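Long-range contact in glycoside Hydrolase (Bacteroides uniformis, PDB 5T99), which probably hydrolyses terminal beta-galactosidic linkages of agarose-derived oligosaccharides, and binds the inhibitor d-galacto-isofagomine in the pocket of its barrel domain: residues A[180-185]-A[280-285]. Sequence-based numbering, arbitrary orientation.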
loop_
_atom_site.group_PDB
_atom_site.type_symbol
_atom_site.label_atom_id
_atom_site.label_comp_id
_atom_site.label_asym_id
_atom_site.label_seq_id
_atom_site.Cartn_x
_atom_site.Cartn_y
_atom_site.Cartn_z
ATOM N N VAL A 180 22.774 1.287 28.017
ATOM C CA VAL A 180 21.566 2.023 28.366
ATOM C C VAL A 180 20.978 2.599 27.080
ATOM O O VAL A 180 21.588 3.453 26.433
ATOM C CB VAL A 180 21.846 3.148 29.382
ATOM C CG1 VAL A 180 20.541 3.767 29.867
ATOM C CG2 VAL A 180 22.645 2.614 30.569
ATOM N N TYR A 181 19.786 2.139 26.716
ATOM C CA TYR A 181 19.206 2.481 25.413
ATOM C C TYR A 181 17.698 2.258 25.346
ATOM O O TYR A 181 17.105 1.541 26.171
ATOM C CB TYR A 181 19.855 1.638 24.299
ATOM C CG TYR A 181 19.503 0.162 24.409
ATOM C CD1 TYR A 181 18.544 -0.418 23.579
ATOM C CD2 TYR A 181 20.100 -0.644 25.379
ATOM C CE1 TYR A 181 18.212 -1.760 23.697
ATOM C CE2 TYR A 181 19.766 -1.989 25.514
ATOM C CZ TYR A 181 18.829 -2.544 24.673
ATOM O OH TYR A 181 18.513 -3.875 24.821
ATOM N N ILE A 182 17.116 2.847 24.305
ATOM C CA ILE A 182 15.705 2.677 23.960
ATOM C C ILE A 182 15.543 1.414 23.090
ATOM O O ILE A 182 16.068 1.380 21.982
ATOM C CB ILE A 182 15.188 3.939 23.223
ATOM C CG1 ILE A 182 15.237 5.149 24.167
ATOM C CG2 ILE A 182 13.778 3.739 22.691
ATOM C CD1 ILE A 182 15.246 6.480 23.450
ATOM N N PRO A 183 14.816 0.378 23.585
ATOM C CA PRO A 183 14.589 -0.863 22.816
ATOM C C PRO A 183 13.571 -0.657 21.714
ATOM O O PRO A 183 13.095 0.473 21.544
ATOM C CB PRO A 183 14.066 -1.837 23.865
ATOM C CG PRO A 183 13.354 -0.958 24.839
ATOM C CD PRO A 183 14.095 0.348 24.869
ATOM N N GLU A 184 13.239 -1.708 20.958
ATOM C CA GLU A 184 12.448 -1.491 19.737
ATOM C C GLU A 184 11.052 -0.991 20.067
ATOM O O GLU A 184 10.483 -1.360 21.086
ATOM C CB GLU A 184 12.405 -2.702 18.789
ATOM C CG GLU A 184 11.794 -3.977 19.339
ATOM C CD GLU A 184 11.314 -4.947 18.250
ATOM O OE1 GLU A 184 11.480 -4.685 17.018
ATOM O OE2 GLU A 184 10.763 -5.991 18.642
ATOM N N HIS A 185 10.543 -0.120 19.204
ATOM C CA HIS A 185 9.254 0.540 19.407
ATOM C C HIS A 185 9.156 1.237 20.764
ATOM O O HIS A 185 8.093 1.286 21.365
ATOM C CB HIS A 185 8.127 -0.475 19.228
ATOM C CG HIS A 185 8.303 -1.341 18.020
ATOM N ND1 HIS A 185 8.024 -2.692 18.021
ATOM C CD2 HIS A 185 8.761 -1.049 16.778
ATOM C CE1 HIS A 185 8.273 -3.186 16.820
ATOM N NE2 HIS A 185 8.731 -2.212 16.053
ATOM N N LEU A 280 26.106 10.998 26.681
ATOM C CA LEU A 280 25.063 10.494 25.793
ATOM C C LEU A 280 25.221 8.985 25.619
ATOM O O LEU A 280 26.315 8.526 25.298
ATOM C CB LEU A 280 25.200 11.162 24.419
ATOM C CG LEU A 280 24.180 10.816 23.320
ATOM C CD1 LEU A 280 22.787 11.306 23.667
ATOM C CD2 LEU A 280 24.614 11.432 21.999
ATOM N N THR A 281 24.150 8.221 25.826
ATOM C CA THR A 281 24.170 6.778 25.580
ATOM C C THR A 281 23.391 6.320 24.349
ATOM O O THR A 281 23.686 5.254 23.807
ATOM C CB THR A 281 23.632 5.990 26.778
ATOM O OG1 THR A 281 22.213 6.184 26.903
ATOM C CG2 THR A 281 24.336 6.428 28.050
ATOM N N ASP A 282 22.395 7.089 23.915
ATOM C CA ASP A 282 21.532 6.675 22.811
ATOM C C ASP A 282 20.782 7.845 22.186
ATOM O O ASP A 282 20.505 8.847 22.854
ATOM C CB ASP A 282 20.524 5.634 23.309
ATOM C CG ASP A 282 19.846 4.885 22.177
ATOM O OD1 ASP A 282 20.401 4.836 21.053
ATOM O OD2 ASP A 282 18.747 4.357 22.418
ATOM N N THR A 283 20.487 7.702 20.894
ATOM C CA THR A 283 19.718 8.675 20.132
ATOM C C THR A 283 18.701 7.886 19.347
ATOM O O THR A 283 19.057 6.908 18.701
ATOM C CB THR A 283 20.598 9.482 19.160
ATOM O OG1 THR A 283 21.595 10.213 19.889
ATOM C CG2 THR A 283 19.759 10.476 18.357
ATOM N N TYR A 284 17.444 8.325 19.385
ATOM C CA TYR A 284 16.324 7.571 18.820
ATOM C C TYR A 284 15.321 8.537 18.208
ATOM O O TYR A 284 14.809 9.425 18.897
ATOM C CB TYR A 284 15.658 6.769 19.932
ATOM C CG TYR A 284 14.603 5.765 19.511
ATOM C CD1 TYR A 284 14.934 4.418 19.299
ATOM C CD2 TYR A 284 13.275 6.142 19.364
ATOM C CE1 TYR A 284 13.968 3.484 18.951
ATOM C CE2 TYR A 284 12.302 5.214 19.014
ATOM C CZ TYR A 284 12.653 3.886 18.810
ATOM O OH TYR A 284 11.691 2.967 18.457
ATOM N N PHE A 285 15.042 8.349 16.922
ATOM C CA PHE A 285 14.171 9.228 16.168
ATOM C C PHE A 285 12.775 8.617 15.990
ATOM O O PHE A 285 12.641 7.398 15.838
ATOM C CB PHE A 285 14.798 9.533 14.810
ATOM C CG PHE A 285 16.015 10.416 14.886
ATOM C CD1 PHE A 285 15.884 11.816 14.904
ATOM C CD2 PHE A 285 17.291 9.864 14.927
ATOM C CE1 PHE A 285 16.998 12.640 14.956
ATOM C CE2 PHE A 285 18.415 10.686 14.982
ATOM C CZ PHE A 285 18.268 12.075 15.003
#
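Val180 to His185 and Thr281 to Tyr284 run in nearly the same direction, 11° apart, with the CA atoms of Tyr181 and Asp282 5.5 Å from each other and side chains rather than paired backbones making the links. At one end the hydroxyl OG1 of Thr281 donates to Val180 O over 2.8 Å, reaching it from above the carbonyl plane. One step on, Asp282 extends its carboxylate across to the 180-185 segment, where OD2 accepts the amide N of Ile182 at 2.9 Å in an almost straight bond (171°), met on the anti side and a little out of the carboxylate plane. The same oxygen rests against CB of Tyr181 at 3.5 Å, while OD1 takes a weak bond from Thr283 N. OD1 also lies near the carboxylate of Asp177, a proximity that may raise the proton affinity of the pair. These strands are edges of the two antiparallel sheets of an immunoglobulin-like sandwich, as in other family 2 glycoside hydrolases, and the contact joins one sheet to the other. Further along, Ile182 packs on Tyr284 through two branches: CG2 sits over the middle of one ring face, 3.7 Å from the centroid in a CH-pi contact, and CD1 touches CB of Tyr284 at 3.6 Å. Tyr284 lays its ring along the loop because CG stands opposite the backbone N about the CA-CB bond (chi1 -171°), which brings OH to 3.4 Å from His185 N and into a weak hydrogen bond with Gly186 N. Replacing Tyr284 by serine would probably uncover the Ile182 CG2 methyl and leave the Gly186 amide without its phenolic partner.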